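Local coordinates for protein CG14216 (Drosophila melanogaster, PDB 3P9Y) that probably dephosphorylates phosphoserine in the C-terminal domain of RNA polymerase II, with a part in RNA processing and termination, at residues R22-H27 with V37-T42; D110-V115 with R136-L141. The protein carries 2 engineered substitutions. One frame throughout, in Å; residues are numbered along the deposited sequence.

How the contacts relate
Both contacts belong to one mixed five-stranded sheet, in which their strands run parallel, and each closes a beta-alpha-beta unit, but they join different elements. Contact 1 packs helix 22-32 onto strand 36-41, an outermost strand; contact 2 pairs adjacent strands, 111-114 and 137-142, on the far side of strand 11-16. Contact 1 is partly buried although it lies near the middle of the chain, and its chemistry is polar, centred on a histidine-serine bond. Contact 2 is buried and relies on backbone hydrogen bonds between the strands, with aliphatic side chains packed on the faces and a charged pair at one end. Their centres are about 13 Å apart, and Arg22 CZ packs against Val115 CG2.

Contact 1 (R22-H27 with V37-T42); sequences RSMEAH and VRSYGT
The imidazole of His27 overlaps the strand backbone, with the carbonyl carbon of Val37 over one of its faces, while CD2 meets Val37 CG1 at 3.7 Å; Val37 CG1 also packs 3.6 Å from His27 O. With CG anti to the backbone N (chi1 -172°), the ring reaches across to the strand and presents ND1 to Ser39. His27 ND1 and Ser39 OG are hydrogen-bonded at 2.9 Å, almost straight (173°), the hydroxyl lying at the ring edge and in its plane, a bond that would hold the ring's rotation.

Serine suits position 39 because its short hydroxyl serves several partners in a buried place: besides His27 it bonds to Lys96 and Asn19. The ammonium group of Lys96 would probably polarise this hydroxyl. Met24, its chain bent at chi2 and chi3, brings SD within 3.3 Å of Ser39 OG in van der Waals contact. One turn before His27, Ser23 points toward the strand, and its OG lies 3.9 Å from Ser39 CB; the small residue lets the helix come close, and its hydroxyl is bonded to Asp16 and Asn19.

The helix and strand segments run nearly antiparallel (175°), their axes 8.0 Å apart, as expected within a beta-alpha-beta unit in this fold resembling the low-molecular-weight tyrosine phosphatases. Arg22, next to Ser23, hydrogen-bonds through NE to a modified side chain of the bound peptide. Helix 85-95 touches Met24 and His27, helix 149-167 packs on Glu25, and Ala26 and Val37 both rest on Val14 of strand 11-16, the neighbour of strand 36-41.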
ATOM      1  N   ARG A  22      -5.875   2.595  -1.688  1.00 17.52           N
ATOM      2  CA  ARG A  22      -5.342   1.322  -2.174  1.00 16.55           C
ATOM      3  C   ARG A  22      -4.430   0.611  -1.173  1.00 15.43           C
ATOM      4  O   ARG A  22      -4.560  -0.595  -0.964  1.00 15.17           O
ATOM      5  CB  ARG A  22      -4.610   1.544  -3.501  1.00 17.46           C
ATOM      6  CG  ARG A  22      -5.539   1.886  -4.670  1.00 17.25           C
ATOM      7  CD  ARG A  22      -4.766   2.450  -5.871  1.00 18.17           C
ATOM      8  NE  ARG A  22      -4.111   3.719  -5.550  1.00 18.10           N
ATOM      9  CZ  ARG A  22      -3.277   4.367  -6.360  1.00 18.48           C
ATOM     10  NH1 ARG A  22      -2.981   3.872  -7.553  1.00 18.77           N
ATOM     11  NH2 ARG A  22      -2.741   5.514  -5.974  1.00 18.59           N
ATOM     12  N   SER A  23      -3.508   1.343  -0.556  1.00 15.20           N
ATOM     13  CA  SER A  23      -2.569   0.724   0.378  1.00 15.62           C
ATOM     14  C   SER A  23      -3.278   0.264   1.647  1.00 15.42           C
ATOM     15  O   SER A  23      -2.871  -0.708   2.270  1.00 15.15           O
ATOM     16  CB  SER A  23      -1.441   1.687   0.751  1.00 16.16           C
ATOM     17  OG  SER A  23      -1.901   2.716   1.610  1.00 17.37           O
ATOM     18  N   MET A  24      -4.335   0.962   2.030  1.00 15.98           N
ATOM     19  CA  MET A  24      -5.030   0.651   3.274  1.00 16.46           C
ATOM     20  C   MET A  24      -5.973  -0.537   3.114  1.00 16.03           C
ATOM     21  O   MET A  24      -6.155  -1.318   4.038  1.00 15.56           O
ATOM     22  CB  MET A  24      -5.782   1.881   3.780  1.00 17.64           C
ATOM     23  CG  MET A  24      -4.846   2.989   4.231  1.00 18.06           C
ATOM     24  SD  MET A  24      -3.723   2.420   5.527  1.00 18.59           S
ATOM     25  CE  MET A  24      -4.777   2.597   6.966  1.00 19.53           C
ATOM     26  N   GLU A  25      -6.570  -0.665   1.939  1.00 15.66           N
ATOM     27  CA  GLU A  25      -7.378  -1.828   1.621  1.00 16.35           C
ATOM     28  C   GLU A  25      -6.483  -3.069   1.655  1.00 16.85           C
ATOM     29  O   GLU A  25      -6.844  -4.096   2.239  1.00 15.75           O
ATOM     30  CB  GLU A  25      -8.000  -1.658   0.239  1.00 17.01           C
ATOM     31  CG  GLU A  25      -9.146  -2.593  -0.049  1.00 20.45           C
ATOM     32  CD  GLU A  25     -10.384  -2.255   0.757  1.00 21.40           C
ATOM     33  OE1 GLU A  25     -10.783  -3.092   1.584  1.00 23.47           O
ATOM     34  OE2 GLU A  25     -10.946  -1.150   0.578  1.00 22.61           O
ATOM     35  N   ALA A  26      -5.305  -2.961   1.040  1.00 14.63           N
ATOM     36  CA  ALA A  26      -4.339  -4.055   1.044  1.00 15.05           C
ATOM     37  C   ALA A  26      -3.808  -4.306   2.454  1.00 14.89           C
ATOM     38  O   ALA A  26      -3.583  -5.452   2.843  1.00 15.12           O
ATOM     39  CB  ALA A  26      -3.182  -3.754   0.094  1.00 13.53           C
ATOM     40  N   HIS A  27      -3.593  -3.235   3.210  1.00 14.48           N
ATOM     41  CA  HIS A  27      -3.094  -3.355   4.572  1.00 15.56           C
ATOM     42  C   HIS A  27      -4.055  -4.231   5.354  1.00 16.27           C
ATOM     43  O   HIS A  27      -3.654  -5.199   5.996  1.00 16.07           O
ATOM     44  CB  HIS A  27      -2.993  -1.980   5.242  1.00 15.74           C
ATOM     45  CG  HIS A  27      -2.299  -1.999   6.575  1.00 17.46           C
ATOM     46  ND1 HIS A  27      -1.431  -1.005   6.976  1.00 18.66           N
ATOM     47  CD2 HIS A  27      -2.343  -2.890   7.596  1.00 17.11           C
ATOM     48  CE1 HIS A  27      -0.967  -1.283   8.182  1.00 18.16           C
ATOM     49  NE2 HIS A  27      -1.507  -2.420   8.582  1.00 18.20           N
ATOM     50  N   VAL A  37       2.419  -6.512   8.058  1.00 19.42           N
ATOM     51  CA  VAL A  37       2.315  -5.525   6.990  1.00 18.55           C
ATOM     52  C   VAL A  37       2.254  -4.094   7.525  1.00 19.29           C
ATOM     53  O   VAL A  37       1.637  -3.827   8.560  1.00 19.98           O
ATOM     54  CB  VAL A  37       1.079  -5.818   6.095  1.00 18.07           C
ATOM     55  CG1 VAL A  37      -0.197  -5.883   6.937  1.00 17.93           C
ATOM     56  CG2 VAL A  37       0.950  -4.781   4.980  1.00 16.40           C
ATOM     57  N   ARG A  38       2.916  -3.185   6.813  1.00 17.91           N
ATOM     58  CA  ARG A  38       2.836  -1.750   7.079  1.00 18.20           C
ATOM     59  C   ARG A  38       2.507  -1.058   5.765  1.00 17.33           C
ATOM     60  O   ARG A  38       2.735  -1.622   4.703  1.00 17.28           O
ATOM     61  CB  ARG A  38       4.160  -1.217   7.639  1.00 20.22           C
ATOM     62  CG  ARG A  38       4.530  -1.787   8.996  1.00 23.90           C
ATOM     63  CD  ARG A  38       5.760  -1.107   9.575  1.00 28.41           C
ATOM     64  NE  ARG A  38       5.992  -1.480  10.969  1.00 34.54           N
ATOM     65  CZ  ARG A  38       6.614  -2.589  11.359  1.00 37.56           C
ATOM     66  NH1 ARG A  38       7.074  -3.456  10.461  1.00 35.72           N
ATOM     67  NH2 ARG A  38       6.777  -2.835  12.654  1.00 40.77           N
ATOM     68  N   SER A  39       1.962   0.151   5.828  1.00 17.14           N
ATOM     69  CA  SER A  39       1.553   0.853   4.614  1.00 18.07           C
ATOM     70  C   SER A  39       2.042   2.293   4.597  1.00 18.08           C
ATOM     71  O   SER A  39       2.217   2.910   5.646  1.00 17.83           O
ATOM     72  CB  SER A  39       0.030   0.831   4.466  1.00 16.85           C
ATOM     73  OG  SER A  39      -0.602   1.413   5.592  1.00 16.23           O
ATOM     74  N   TYR A  40       2.241   2.822   3.393  1.00 17.79           N
ATOM     75  CA  TYR A  40       2.737   4.181   3.213  1.00 18.51           C
ATOM     76  C   TYR A  40       2.222   4.790   1.908  1.00 18.73           C
ATOM     77  O   TYR A  40       1.703   4.086   1.044  1.00 17.75           O
ATOM     78  CB  TYR A  40       4.268   4.178   3.196  1.00 18.63           C
ATOM     79  CG  TYR A  40       4.886   3.498   4.389  1.00 18.36           C
ATOM     80  CD1 TYR A  40       5.134   4.200   5.559  1.00 19.94           C
ATOM     81  CD2 TYR A  40       5.213   2.152   4.350  1.00 18.40           C
ATOM     82  CE1 TYR A  40       5.692   3.579   6.660  1.00 20.59           C
ATOM     83  CE2 TYR A  40       5.773   1.522   5.442  1.00 20.24           C
ATOM     84  CZ  TYR A  40       6.010   2.241   6.595  1.00 22.14           C
ATOM     85  OH  TYR A  40       6.566   1.618   7.688  1.00 22.89           O
ATOM     86  N   GLY A  41       2.370   6.106   1.781  1.00 19.15           N
ATOM     87  CA  GLY A  41       2.112   6.807   0.538  1.00 19.38           C
ATOM     88  C   GLY A  41       3.409   7.469   0.109  1.00 20.09           C
ATOM     89  O   GLY A  41       4.323   7.587   0.912  1.00 20.89           O
ATOM     90  N   THR A  42       3.498   7.898  -1.145  1.00 21.16           N
ATOM     91  CA  THR A  42       4.729   8.495  -1.658  1.00 22.50           C
ATOM     92  C   THR A  42       4.555   9.968  -2.029  1.00 24.45           C
ATOM     93  O   THR A  42       5.532  10.667  -2.285  1.00 25.86           O
ATOM     94  CB  THR A  42       5.252   7.737  -2.893  1.00 21.18           C
ATOM     95  OG1 THR A  42       4.205   7.616  -3.863  1.00 20.57           O
ATOM     96  CG2 THR A  42       5.746   6.355  -2.507  1.00 20.07           C
TER

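Contact 2 (D110-V115 with R136-L141); sequences DIIVTV and RPVHVL
Asp110 and Arg136 cross at about a right angle; the carboxylate and guanidinium planes are 48° apart, and Asp110 OD1 alone comes within 3.3 Å of Arg136 NH2, accepting a weak bond within their salt bridge. Arg136 CG is anti to the backbone N (chi1 171°) and the chain stays extended to NE, which carries the guanidinium out to the carboxylate. A water links Asp110 OD1 (2.7 Å), Arg136 NE and Pro137 O, while Asp110 OD2 takes the backbone N of Ala11. Replacing Asp110 by an alanine removes the carboxylate, and would probably leave Arg136 NH2 without its ionic mate and Ala11 N without its acceptor.

Beyond this pair the strands run parallel (14°), in a beta-alpha-beta unit whose connecting helix 117-128 packs against Thr114 and Val138. Their backbone bonds include Leu141 N to Ile112 O at 2.8 Å, and Thr114 N to Leu141 O.

On one sheet face Ile111 and Leu141 cross obliquely, CG2 against CD1 at 3.7 Å, both touching Met166 of helix 149-167; branched side chains suit such a buried interface. On the other, Ile112 CG1 lies slantwise 3.9 Å from Val138 CG2. His139, on the Ile111 face, turns its ring nitrogens to Asp173 and His193.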
ATOM      1  N   ASP A 110      11.151  -7.030   3.582  1.00 19.80           N
ATOM      2  CA  ASP A 110      11.574  -8.050   2.637  1.00 19.77           C
ATOM      3  C   ASP A 110      10.884  -7.843   1.299  1.00 18.52           C
ATOM      4  O   ASP A 110      11.455  -8.136   0.253  1.00 18.06           O
ATOM      5  CB  ASP A 110      11.235  -9.445   3.162  1.00 19.48           C
ATOM      6  CG  ASP A 110      11.885  -9.732   4.499  1.00 23.00           C
ATOM      7  OD1 ASP A 110      13.131  -9.669   4.579  1.00 23.81           O
ATOM      8  OD2 ASP A 110      11.150 -10.011   5.467  1.00 21.45           O
ATOM      9  N   ILE A 111       9.645  -7.360   1.339  1.00 17.50           N
ATOM     10  CA  ILE A 111       8.885  -7.100   0.118  1.00 16.50           C
ATOM     11  C   ILE A 111       8.128  -5.782   0.227  1.00 15.79           C
ATOM     12  O   ILE A 111       7.464  -5.517   1.226  1.00 14.68           O
ATOM     13  CB  ILE A 111       7.870  -8.222  -0.179  1.00 16.21           C
ATOM     14  CG1 ILE A 111       8.581  -9.574  -0.296  1.00 18.59           C
ATOM     15  CG2 ILE A 111       7.105  -7.917  -1.457  1.00 16.70           C
ATOM     16  CD1 ILE A 111       7.642 -10.749  -0.573  1.00 18.43           C
ATOM     17  N   ILE A 112       8.234  -4.960  -0.809  1.00 14.83           N
ATOM     18  CA  ILE A 112       7.485  -3.717  -0.885  1.00 14.72           C
ATOM     19  C   ILE A 112       6.614  -3.755  -2.133  1.00 14.20           C
ATOM     20  O   ILE A 112       7.123  -3.813  -3.244  1.00 13.87           O
ATOM     21  CB  ILE A 112       8.429  -2.500  -0.962  1.00 15.03           C
ATOM     22  CG1 ILE A 112       9.374  -2.490   0.246  1.00 16.53           C
ATOM     23  CG2 ILE A 112       7.626  -1.207  -1.037  1.00 14.98           C
ATOM     24  CD1 ILE A 112      10.406  -1.370   0.217  1.00 16.56           C
ATOM     25  N   VAL A 113       5.300  -3.741  -1.952  1.00 15.05           N
ATOM     26  CA  VAL A 113       4.382  -3.736  -3.084  1.00 13.65           C
ATOM     27  C   VAL A 113       3.921  -2.302  -3.353  1.00 13.53           C
ATOM     28  O   VAL A 113       3.511  -1.605  -2.435  1.00 14.34           O
ATOM     29  CB  VAL A 113       3.155  -4.636  -2.808  1.00 13.84           C
ATOM     30  CG1 VAL A 113       2.230  -4.669  -4.019  1.00 12.77           C
ATOM     31  CG2 VAL A 113       3.605  -6.048  -2.429  1.00 13.35           C
ATOM     32  N   THR A 114       4.010  -1.861  -4.602  1.00 13.19           N
ATOM     33  CA  THR A 114       3.465  -0.566  -4.999  1.00 14.42           C
ATOM     34  C   THR A 114       2.276  -0.796  -5.920  1.00 13.99           C
ATOM     35  O   THR A 114       2.148  -1.862  -6.522  1.00 13.67           O
ATOM     36  CB  THR A 114       4.517   0.319  -5.712  1.00 15.15           C
ATOM     37  OG1 THR A 114       5.016  -0.356  -6.874  1.00 14.28           O
ATOM     38  CG2 THR A 114       5.672   0.634  -4.774  1.00 15.13           C
ATOM     39  N   VAL A 115       1.405   0.202  -6.028  1.00 14.73           N
ATOM     40  CA  VAL A 115       0.122   0.015  -6.701  1.00 15.90           C
ATOM     41  C   VAL A 115       0.007   0.798  -8.012  1.00 17.35           C
ATOM     42  O   VAL A 115      -1.052   0.826  -8.635  1.00 17.50           O
ATOM     43  CB  VAL A 115      -1.052   0.371  -5.761  1.00 15.17           C
ATOM     44  CG1 VAL A 115      -1.024  -0.526  -4.539  1.00 15.35           C
ATOM     45  CG2 VAL A 115      -0.993   1.833  -5.346  1.00 16.02           C
ATOM     46  N   ARG A 136      21.231  -6.306   2.785  1.00 36.69           N
ATOM     47  CA  ARG A 136      19.979  -7.036   2.960  1.00 35.96           C
ATOM     48  C   ARG A 136      19.072  -6.780   1.760  1.00 31.48           C
ATOM     49  O   ARG A 136      18.626  -5.654   1.548  1.00 30.69           O
ATOM     50  CB  ARG A 136      19.268  -6.596   4.242  1.00 35.54           C
ATOM     51  CG  ARG A 136      17.860  -7.161   4.386  1.00 33.95           C
ATOM     52  CD  ARG A 136      17.108  -6.517   5.544  1.00 34.98           C
ATOM     53  NE  ARG A 136      15.733  -7.004   5.644  1.00 33.89           N
ATOM     54  CZ  ARG A 136      14.896  -6.692   6.632  1.00 32.18           C
ATOM     55  NH1 ARG A 136      15.292  -5.887   7.609  1.00 35.07           N
ATOM     56  NH2 ARG A 136      13.662  -7.185   6.644  1.00 29.54           N
ATOM     57  N   PRO A 137      18.798  -7.824   0.968  1.00 29.81           N
ATOM     58  CA  PRO A 137      17.966  -7.634  -0.223  1.00 28.48           C
ATOM     59  C   PRO A 137      16.511  -7.335   0.133  1.00 25.72           C
ATOM     60  O   PRO A 137      15.978  -7.883   1.101  1.00 25.31           O
ATOM     61  CB  PRO A 137      18.057  -8.986  -0.948  1.00 28.11           C
ATOM     62  CG  PRO A 137      19.134  -9.760  -0.254  1.00 30.39           C
ATOM     63  CD  PRO A 137      19.208  -9.227   1.137  1.00 29.92           C
ATOM     64  N   VAL A 138      15.893  -6.454  -0.644  1.00 24.21           N
ATOM     65  CA  VAL A 138      14.465  -6.184  -0.547  1.00 21.63           C
ATOM     66  C   VAL A 138      13.885  -6.191  -1.954  1.00 20.67           C
ATOM     67  O   VAL A 138      14.470  -5.620  -2.875  1.00 19.48           O
ATOM     68  CB  VAL A 138      14.182  -4.826   0.122  1.00 22.69           C
ATOM     69  CG1 VAL A 138      14.895  -3.703  -0.615  1.00 23.95           C
ATOM     70  CG2 VAL A 138      12.682  -4.571   0.185  1.00 20.01           C
ATOM     71  N   HIS A 139      12.745  -6.851  -2.126  1.00 17.05           N
ATOM     72  CA  HIS A 139      12.121  -6.946  -3.439  1.00 17.47           C
ATOM     73  C   HIS A 139      10.980  -5.950  -3.577  1.00 16.44           C
ATOM     74  O   HIS A 139      10.005  -6.020  -2.845  1.00 15.55           O
ATOM     75  CB  HIS A 139      11.594  -8.357  -3.669  1.00 16.49           C
ATOM     76  CG  HIS A 139      12.655  -9.410  -3.621  1.00 18.72           C
ATOM     77  ND1 HIS A 139      13.558  -9.606  -4.643  1.00 18.43           N
ATOM     78  CD2 HIS A 139      12.956 -10.325  -2.671  1.00 17.91           C
ATOM     79  CE1 HIS A 139      14.373 -10.595  -4.324  1.00 19.68           C
ATOM     80  NE2 HIS A 139      14.027 -11.050  -3.134  1.00 18.98           N
ATOM     81  N   VAL A 140      11.106  -5.021  -4.515  1.00 15.36           N
ATOM     82  CA  VAL A 140      10.026  -4.088  -4.804  1.00 15.07           C
ATOM     83  C   VAL A 140       9.210  -4.637  -5.974  1.00 16.01           C
ATOM     84  O   VAL A 140       9.756  -4.967  -7.029  1.00 15.60           O
ATOM     85  CB  VAL A 140      10.570  -2.674  -5.111  1.00 15.84           C
ATOM     86  CG1 VAL A 140       9.436  -1.678  -5.238  1.00 14.42           C
ATOM     87  CG2 VAL A 140      11.530  -2.238  -4.011  1.00 15.63           C
ATOM     88  N   LEU A 141       7.900  -4.757  -5.768  1.00 15.04           N
ATOM     89  CA  LEU A 141       7.005  -5.336  -6.759  1.00 14.05           C
ATOM     90  C   LEU A 141       5.851  -4.385  -7.023  1.00 15.19           C
ATOM     91  O   LEU A 141       5.201  -3.924  -6.086  1.00 14.38           O
ATOM     92  CB  LEU A 141       6.447  -6.660  -6.240  1.00 14.78           C
ATOM     93  CG  LEU A 141       7.477  -7.711  -5.828  1.00 15.53           C
ATOM     94  CD1 LEU A 141       6.811  -8.832  -5.039  1.00 16.97           C
ATOM     95  CD2 LEU A 141       8.193  -8.260  -7.059  1.00 14.88           C
TER
HETATM   96  O   HOH W   1      13.881  -9.684   1.198  1.00 26.32           O
HETATM   97  O   HOH W   2      15.542  -9.327   3.347  1.00 33.91           O